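Uncharacterized protein (Pyrococcus furiosus, PDB 4XM2) probably removes N-acetyl groups from amino sugars as a zinc-dependent deacetylase of the GlcNAc-PI de-N-acetylase family. Local coordinates at residues C36-P41 against Y64-D69. Residues are numbered along the deposited sequence; the frame is centred on the assembly and turned at random.
With ZN (zinc ion), chain J.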
ATOM      1  N   CYS D  36      16.805  16.561  17.011  1.00 38.10           N
ATOM      2  CA  CYS D  36      17.621  15.524  16.453  1.00 37.93           C
ATOM      3  C   CYS D  36      16.729  14.323  16.115  1.00 36.33           C
ATOM      4  O   CYS D  36      16.220  13.667  16.999  1.00 35.90           O
ATOM      5  CB  CYS D  36      18.754  15.176  17.437  1.00 39.14           C
ATOM      6  SG  CYS D  36      19.817  16.661  17.874  1.00 44.01           S
ATOM      7  N   ILE D  37      16.515  14.066  14.824  1.00 35.13           N
ATOM      8  CA  ILE D  37      15.680  12.925  14.374  1.00 33.93           C
ATOM      9  C   ILE D  37      16.588  11.710  14.168  1.00 34.07           C
ATOM     10  O   ILE D  37      17.528  11.822  13.406  1.00 34.85           O
ATOM     11  CB  ILE D  37      14.939  13.300  13.044  1.00 34.17           C
ATOM     12  CG1 ILE D  37      14.002  14.486  13.316  1.00 34.18           C
ATOM     13  CG2 ILE D  37      14.205  12.151  12.520  1.00 32.71           C
ATOM     14  CD1 ILE D  37      13.314  15.106  12.125  1.00 34.96           C
ATOM     15  N   GLU D  38      16.358  10.590  14.872  1.00 32.72           N
ATOM     16  CA  GLU D  38      17.164   9.398  14.686  1.00 33.72           C
ATOM     17  C   GLU D  38      16.345   8.227  14.167  1.00 33.79           C
ATOM     18  O   GLU D  38      15.168   8.094  14.529  1.00 35.92           O
ATOM     19  CB  GLU D  38      17.946   8.980  15.956  1.00 33.35           C
ATOM     20  CG  GLU D  38      17.105   8.804  17.191  1.00 34.24           C
ATOM     21  CD  GLU D  38      17.899   8.301  18.385  1.00 37.61           C
ATOM     22  OE1 GLU D  38      19.145   8.294  18.323  1.00 40.40           O
ATOM     23  OE2 GLU D  38      17.273   7.896  19.390  1.00 37.14           O
ATOM     24  N   PRO D  39      16.940   7.380  13.308  1.00 33.93           N
ATOM     25  CA  PRO D  39      16.207   6.167  12.794  1.00 33.93           C
ATOM     26  C   PRO D  39      16.006   5.088  13.848  1.00 34.67           C
ATOM     27  O   PRO D  39      14.960   4.434  13.868  1.00 34.03           O
ATOM     28  CB  PRO D  39      17.110   5.641  11.693  1.00 33.71           C
ATOM     29  CG  PRO D  39      18.053   6.848  11.343  1.00 33.72           C
ATOM     30  CD  PRO D  39      18.193   7.652  12.572  1.00 33.00           C
ATOM     31  N   HIS D  40      17.011   4.894  14.712  1.00 35.39           N
ATOM     32  CA  HIS D  40      16.960   3.878  15.777  1.00 36.00           C
ATOM     33  C   HIS D  40      17.458   4.500  17.070  1.00 36.01           C
ATOM     34  O   HIS D  40      18.085   5.540  17.023  1.00 35.49           O
ATOM     35  CB  HIS D  40      17.869   2.680  15.448  1.00 35.90           C
ATOM     36  CG  HIS D  40      17.546   2.031  14.148  1.00 38.90           C
ATOM     37  ND1 HIS D  40      18.334   2.187  13.030  1.00 37.97           N
ATOM     38  CD2 HIS D  40      16.464   1.304  13.755  1.00 39.13           C
ATOM     39  CE1 HIS D  40      17.775   1.541  12.014  1.00 39.90           C
ATOM     40  NE2 HIS D  40      16.634   1.010  12.427  1.00 38.28           N
ATOM     41  N   PRO D  41      17.196   3.843  18.210  1.00 35.59           N
ATOM     42  CA  PRO D  41      17.882   4.138  19.471  1.00 36.80           C
ATOM     43  C   PRO D  41      19.375   3.927  19.338  1.00 36.97           C
ATOM     44  O   PRO D  41      19.819   2.776  19.132  1.00 37.44           O
ATOM     45  CB  PRO D  41      17.335   3.084  20.451  1.00 37.39           C
ATOM     46  CG  PRO D  41      16.017   2.609  19.810  1.00 35.81           C
ATOM     47  CD  PRO D  41      16.253   2.723  18.332  1.00 35.35           C
ATOM     48  N   TYR D  64      15.091  14.749  21.099  1.00 38.55           N
ATOM     49  CA  TYR D  64      15.116  13.611  20.188  1.00 37.69           C
ATOM     50  C   TYR D  64      13.722  13.296  19.624  1.00 37.15           C
ATOM     51  O   TYR D  64      12.707  13.383  20.345  1.00 36.29           O
ATOM     52  CB  TYR D  64      15.643  12.345  20.906  1.00 39.04           C
ATOM     53  CG  TYR D  64      17.157  12.302  21.157  1.00 37.31           C
ATOM     54  CD1 TYR D  64      17.969  13.372  20.815  1.00 34.77           C
ATOM     55  CD2 TYR D  64      17.744  11.201  21.761  1.00 35.33           C
ATOM     56  CE1 TYR D  64      19.338  13.338  21.067  1.00 35.43           C
ATOM     57  CE2 TYR D  64      19.107  11.161  22.022  1.00 36.09           C
ATOM     58  CZ  TYR D  64      19.887  12.259  21.689  1.00 35.37           C
ATOM     59  OH  TYR D  64      21.232  12.258  21.911  1.00 37.90           O
ATOM     60  N   ILE D  65      13.672  12.918  18.341  1.00 34.91           N
ATOM     61  CA  ILE D  65      12.577  12.051  17.827  1.00 32.10           C
ATOM     62  C   ILE D  65      13.282  10.737  17.378  1.00 31.80           C
ATOM     63  O   ILE D  65      14.220  10.762  16.570  1.00 32.93           O
ATOM     64  CB  ILE D  65      11.787  12.638  16.624  1.00 31.04           C
ATOM     65  CG1 ILE D  65      11.088  13.925  16.980  1.00 28.52           C
ATOM     66  CG2 ILE D  65      10.749  11.580  16.084  1.00 32.61           C
ATOM     67  CD1 ILE D  65      10.797  14.830  15.771  1.00 22.18           C
ATOM     68  N   CYS D  66      12.868   9.620  17.932  1.00 29.98           N
ATOM     69  CA  CYS D  66      13.359   8.331  17.523  1.00 30.13           C
ATOM     70  C   CYS D  66      12.294   7.613  16.650  1.00 28.82           C
ATOM     71  O   CYS D  66      11.183   7.361  17.112  1.00 28.33           O
ATOM     72  CB  CYS D  66      13.718   7.475  18.728  1.00 28.84           C
ATOM     73  SG  CYS D  66      14.609   6.028  18.099  1.00 34.85           S
ATOM     74  N   MET D  67      12.634   7.376  15.385  1.00 28.72           N
ATOM     75  CA  MET D  67      11.675   6.892  14.329  1.00 29.11           C
ATOM     76  C   MET D  67      11.172   5.515  14.628  1.00 28.85           C
ATOM     77  O   MET D  67       9.967   5.276  14.532  1.00 28.83           O
ATOM     78  CB  MET D  67      12.298   6.893  12.936  1.00 27.67           C
ATOM     79  CG  MET D  67      12.759   8.269  12.494  1.00 26.29           C
ATOM     80  SD  MET D  67      11.514   9.560  12.502  1.00 34.17           S
ATOM     81  CE  MET D  67      10.215   8.945  11.394  1.00 28.43           C
ATOM     82  N   THR D  68      12.078   4.653  15.076  1.00 30.09           N
ATOM     83  CA  THR D  68      11.739   3.266  15.367  1.00 31.37           C
ATOM     84  C   THR D  68      11.992   2.810  16.797  1.00 33.59           C
ATOM     85  O   THR D  68      12.556   3.530  17.637  1.00 35.09           O
ATOM     86  CB  THR D  68      12.407   2.250  14.356  1.00 31.97           C
ATOM     87  OG1 THR D  68      13.818   2.171  14.566  1.00 28.55           O
ATOM     88  CG2 THR D  68      12.103   2.620  12.868  1.00 28.86           C
ATOM     89  N   ASP D  69      11.586   1.577  17.076  1.00 34.75           N
ATOM     90  CA  ASP D  69      11.759   0.991  18.389  1.00 34.41           C
ATOM     91  C   ASP D  69      12.999   0.124  18.473  1.00 34.71           C
ATOM     92  O   ASP D  69      13.332  -0.356  19.573  1.00 35.36           O
ATOM     93  CB  ASP D  69      10.552   0.151  18.718  1.00 33.82           C
ATOM     94  CG  ASP D  69      10.309  -0.958  17.692  1.00 36.82           C
ATOM     95  OD1 ASP D  69      11.244  -1.325  16.896  1.00 31.10           O
ATOM     96  OD2 ASP D  69       9.192  -1.520  17.749  1.00 40.70           O
TER
HETATM   97 ZN    ZN J 301      20.314   3.093  12.906  1.00 47.19          ZN
HETATM   98  O   HOH W   1      21.569   2.217  14.694  1.00 39.72           O
HETATM   99  O   HOH W   2      21.235   1.209  12.649  1.00 49.82           O
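Thr68 and Pro39 meet where two parallel strands run out towards a zinc site. Upstream the evidence for pairing is regular: Ile65 N donates to Cys36 O, Glu38 N to Ile65 O and Met67 N to Glu38 O, the last two both nearly straight, and the segment axes diverge by only 16°. Beyond Glu38 the ladder gives way to a side-chain bond.

Thr68 shows this atom by atom. Its CB lies 3.4 Å from Pro39 O and its CG2 3.5 Å from the same oxygen. With chi1 at 71°, OG1 stands between the backbone N and the carbonyl carbon and donates to Pro39 O at 2.6 Å, in the carbonyl plane; Thr68 N adds a weak bond. From there OG1 comes up obliquely to the His40 imidazole, 2.9 Å from His40 CD2. An alanine here would probably cost Pro39 O its short hydroxyl bond, with the weak amide contact from Thr68 remaining, and open a gap beside His40 CD2.

His40 ND1 binds the zinc ion at 2.2 Å, alongside Asp43, His151 and two waters, while its NE2 is hydrogen-bonded to Asp150.

On one face, Ile37 CG2 lies 3.7 Å from Met67 SD, in a methionine chain folded back at chi2 and chi3. On the other, Glu38 reaches past Cys66, and its OE1 accepts from Cys44 N.

The two strands belong to the beta-alpha-beta unit 33-38, 43-57, 61-68 and lie side by side in a five-stranded parallel sheet, between strands 135-139 and 103-109. Helices 149-164 and 118-131 pack on the Ile37, Ile65 and Met67 face, and helix 43-57 on the face of Cys36, Glu38 and Tyr64.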